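Local structure of hydrolase, putative (Plasmodium vivax, 2B30) at residues T109-T117 with E217-K225. The protein is a putative HAD-superfamily hydrolase of the Cof-like subfamily IIB, probably a metal-dependent phosphatase, and binds calcium in the crystal. Residues are numbered along the deposited sequence; the frame is centred on the assembly and turned at random.
Sequences TLLDETIET and EVTKLGHDK
Glu-113 and Lys-220 join the two linkers between the core and the cap of this HAD subfamily IIB fold. Residues 109-117 leave the edge strand 109-112 of the core sheet and lead into cap helix 117-129, whereas residues 217-225 return from cap strand 216-220 to core helix 225-235. Lys-220 dominates the contact. Its CG opposite the backbone N (chi1 -170°) and the rest of its chain extended, it reaches across the outgoing linker and ends in a salt bridge, NZ to OE1 of Glu-113 at 2.5 Å. On the way, its CD passes 3.5 Å from the carbonyl O of Thr-114. The carboxylate of Glu-116, on a chain that crosses the lysine at about a right angle, rests against the methylenes, with Glu-116 OE2 3.3 Å from Lys-220 CE.

A bend at chi2 (-59°) swings the Glu-113 carboxylate toward the lysine. The CB of Glu-113 lies over one face of the His-223 imidazole and its CG is 3.6 Å from NE2 of that ring, while Leu-111 CD2 approaches the ring obliquely. Ile-115 packs on the backbone of the returning linker, its CG1 3.9 Å from Lys-220 N. One water links the backbones, donating to Glu-113 O and accepting from Lys-220 N; another donates to the side-chain OE1 of Glu-116 and accepts from Leu-221 N at 2.7 Å.

Asp-112, salt-bridged to Arg-140, and Glu-113 O, bonded to Asn-180 ND2, tie the outgoing linker to the cap. Gly-222 O accepts a bond from Tyr-226 OH of the second subunit.

One direct salt bridge supplemented by water bridges couples the linkers mainly through side chains and solvent; a second carboxylate, with Glu-116 OE2 4.4 Å from Lys-220 NZ and beyond a salt bridge, probably also favours the charged lysine.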
loop_
_atom_site.group_PDB
_atom_site.type_symbol
_atom_site.label_atom_id
_atom_site.label_comp_id
_atom_site.label_asym_id
_atom_site.label_seq_id
_atom_site.Cartn_x
_atom_site.Cartn_y
_atom_site.Cartn_z
ATOM N N THR A 109 -6.364 -19.678 8.358
ATOM C CA THR A 109 -5.162 -18.926 8.054
ATOM C C THR A 109 -5.253 -18.420 6.621
ATOM O O THR A 109 -5.034 -19.171 5.655
ATOM C CB THR A 109 -3.899 -19.789 8.214
ATOM O OG1 THR A 109 -3.776 -20.212 9.570
ATOM C CG2 THR A 109 -2.665 -18.999 7.849
ATOM N N LEU A 110 -5.601 -17.148 6.494
ATOM C CA LEU A 110 -5.675 -16.508 5.192
ATOM C C LEU A 110 -4.276 -16.159 4.704
ATOM O O LEU A 110 -4.032 -16.085 3.513
ATOM C CB LEU A 110 -6.566 -15.257 5.251
ATOM C CG LEU A 110 -8.074 -15.483 5.436
ATOM C CD1 LEU A 110 -8.848 -14.163 5.611
ATOM C CD2 LEU A 110 -8.608 -16.231 4.257
ATOM N N LEU A 111 -3.349 -15.972 5.626
ATOM C CA LEU A 111 -2.020 -15.516 5.267
ATOM C C LEU A 111 -1.068 -15.741 6.415
ATOM O O LEU A 111 -1.349 -15.348 7.553
ATOM C CB LEU A 111 -2.057 -14.022 4.939
ATOM C CG LEU A 111 -0.823 -13.483 4.215
ATOM C CD1 LEU A 111 -0.724 -14.005 2.773
ATOM C CD2 LEU A 111 -0.862 -11.956 4.233
ATOM N N ASP A 112 0.043 -16.395 6.099
ATOM C CA ASP A 112 1.171 -16.559 7.004
ATOM C C ASP A 112 2.429 -16.292 6.189
ATOM O O ASP A 112 3.017 -17.217 5.638
ATOM C CB ASP A 112 1.193 -17.979 7.586
ATOM C CG ASP A 112 2.286 -18.178 8.658
ATOM O OD1 ASP A 112 3.246 -17.373 8.734
ATOM O OD2 ASP A 112 2.177 -19.154 9.433
ATOM N N GLU A 113 2.834 -15.030 6.086
ATOM C CA GLU A 113 4.031 -14.700 5.307
ATOM C C GLU A 113 5.285 -14.618 6.171
ATOM O O GLU A 113 5.324 -13.874 7.145
ATOM C CB GLU A 113 3.839 -13.400 4.527
ATOM C CG GLU A 113 2.845 -13.536 3.370
ATOM C CD GLU A 113 3.247 -14.594 2.358
ATOM O OE1 GLU A 113 4.214 -14.356 1.604
ATOM O OE2 GLU A 113 2.599 -15.663 2.323
ATOM N N THR A 114 6.307 -15.386 5.801
ATOM C CA THR A 114 7.600 -15.338 6.479
ATOM C C THR A 114 8.662 -14.703 5.595
ATOM O O THR A 114 8.581 -14.762 4.364
ATOM C CB THR A 114 8.093 -16.731 6.845
ATOM O OG1 THR A 114 8.194 -17.517 5.652
ATOM C CG2 THR A 114 7.146 -17.386 7.837
ATOM N N ILE A 115 9.674 -14.131 6.238
ATOM C CA ILE A 115 10.759 -13.493 5.523
ATOM C C ILE A 115 11.387 -14.504 4.573
ATOM O O ILE A 115 11.461 -15.680 4.878
ATOM C CB ILE A 115 11.817 -12.922 6.492
ATOM C CG1 ILE A 115 11.206 -11.807 7.353
ATOM C CG2 ILE A 115 13.006 -12.369 5.723
ATOM C CD1 ILE A 115 11.889 -11.610 8.674
ATOM N N GLU A 116 11.796 -14.041 3.402
ATOM C CA GLU A 116 12.473 -14.879 2.431
ATOM C C GLU A 116 13.761 -15.415 3.050
ATOM O O GLU A 116 14.481 -14.676 3.728
ATOM C CB GLU A 116 12.798 -14.079 1.161
ATOM C CG GLU A 116 11.585 -13.675 0.319
ATOM C CD GLU A 116 10.966 -12.325 0.698
ATOM O OE1 GLU A 116 11.280 -11.767 1.780
ATOM O OE2 GLU A 116 10.148 -11.818 -0.102
ATOM N N THR A 117 14.057 -16.687 2.807
ATOM C CA THR A 117 15.163 -17.365 3.497
ATOM C C THR A 117 16.562 -16.815 3.136
ATOM O O THR A 117 17.476 -16.859 3.950
ATOM C CB THR A 117 15.151 -18.883 3.236
ATOM O OG1 THR A 117 15.576 -19.128 1.901
ATOM C CG2 THR A 117 13.758 -19.479 3.441
ATOM N N GLU A 217 10.619 -3.147 14.437
ATOM C CA GLU A 217 9.824 -4.308 14.054
ATOM C C GLU A 217 10.144 -4.638 12.604
ATOM O O GLU A 217 9.879 -3.831 11.715
ATOM C CB GLU A 217 8.330 -4.021 14.210
ATOM C CG GLU A 217 7.807 -4.199 15.625
ATOM C CD GLU A 217 6.285 -4.052 15.723
ATOM O OE1 GLU A 217 5.690 -3.184 15.025
ATOM O OE2 GLU A 217 5.677 -4.814 16.513
ATOM N N VAL A 218 10.717 -5.817 12.377
ATOM C CA VAL A 218 11.171 -6.250 11.045
ATOM C C VAL A 218 10.262 -7.338 10.471
ATOM O O VAL A 218 10.178 -8.418 11.027
ATOM C CB VAL A 218 12.593 -6.811 11.128
ATOM C CG1 VAL A 218 13.091 -7.245 9.763
ATOM C CG2 VAL A 218 13.514 -5.772 11.724
ATOM N N THR A 219 9.593 -7.046 9.358
ATOM C CA THR A 219 8.726 -8.023 8.672
ATOM C C THR A 219 9.080 -8.128 7.196
ATOM O O THR A 219 9.900 -7.360 6.690
ATOM C CB THR A 219 7.237 -7.649 8.801
ATOM O OG1 THR A 219 7.060 -6.247 8.555
ATOM C CG2 THR A 219 6.723 -7.980 10.192
ATOM N N LYS A 220 8.468 -9.094 6.514
ATOM C CA LYS A 220 8.661 -9.294 5.072
ATOM C C LYS A 220 8.321 -8.026 4.272
ATOM O O LYS A 220 7.436 -7.260 4.660
ATOM C CB LYS A 220 7.789 -10.460 4.596
ATOM C CG LYS A 220 8.058 -10.952 3.162
ATOM C CD LYS A 220 7.066 -12.041 2.771
ATOM C CE LYS A 220 7.542 -12.868 1.587
ATOM N NZ LYS A 220 6.671 -14.067 1.413
ATOM N N LEU A 221 9.028 -7.816 3.164
ATOM C CA LEU A 221 8.824 -6.643 2.310
ATOM C C LEU A 221 7.481 -6.708 1.614
ATOM O O LEU A 221 7.021 -7.784 1.254
ATOM C CB LEU A 221 9.924 -6.563 1.248
ATOM C CG LEU A 221 9.923 -5.328 0.333
ATOM C CD1 LEU A 221 10.327 -4.088 1.095
ATOM C CD2 LEU A 221 10.842 -5.527 -0.860
ATOM N N GLY A 222 6.862 -5.552 1.408
ATOM C CA GLY A 222 5.603 -5.470 0.667
ATOM C C GLY A 222 4.347 -5.754 1.473
ATOM O O GLY A 222 3.245 -5.800 0.906
ATOM N N HIS A 223 4.501 -5.928 2.788
ATOM C CA HIS A 223 3.365 -6.187 3.682
ATOM C C HIS A 223 3.223 -5.121 4.755
ATOM O O HIS A 223 4.204 -4.647 5.320
ATOM C CB HIS A 223 3.504 -7.560 4.361
ATOM C CG HIS A 223 3.431 -8.707 3.406
ATOM N ND1 HIS A 223 2.241 -9.168 2.893
ATOM C CD2 HIS A 223 4.404 -9.459 2.841
ATOM C CE1 HIS A 223 2.483 -10.162 2.056
ATOM N NE2 HIS A 223 3.787 -10.360 2.008
ATOM N N ASP A 224 1.984 -4.742 5.024
ATOM C CA ASP A 224 1.663 -3.954 6.205
ATOM C C ASP A 224 0.232 -4.300 6.654
ATOM O O ASP A 224 -0.373 -5.242 6.129
ATOM C CB ASP A 224 1.832 -2.466 5.923
ATOM C CG ASP A 224 0.770 -1.939 5.013
ATOM O OD1 ASP A 224 0.740 -2.377 3.840
ATOM O OD2 ASP A 224 -0.046 -1.106 5.473
ATOM N N LYS A 225 -0.290 -3.569 7.634
ATOM C CA LYS A 225 -1.651 -3.799 8.112
ATOM C C LYS A 225 -2.659 -3.677 6.972
ATOM O O LYS A 225 -3.555 -4.510 6.852
ATOM C CB LYS A 225 -2.011 -2.840 9.254
ATOM C CG LYS A 225 -1.307 -3.150 10.580
ATOM C CD LYS A 225 -1.819 -2.253 11.711
ATOM C CE LYS A 225 -0.838 -2.185 12.878
ATOM N NZ LYS A 225 -1.451 -1.595 14.102
HETATM O O HOH W 1 7.168 -11.834 7.588
HETATM O O HOH W 2 5.503 -16.415 3.166
HETATM O O HOH W 3 11.303 -9.347 3.087
#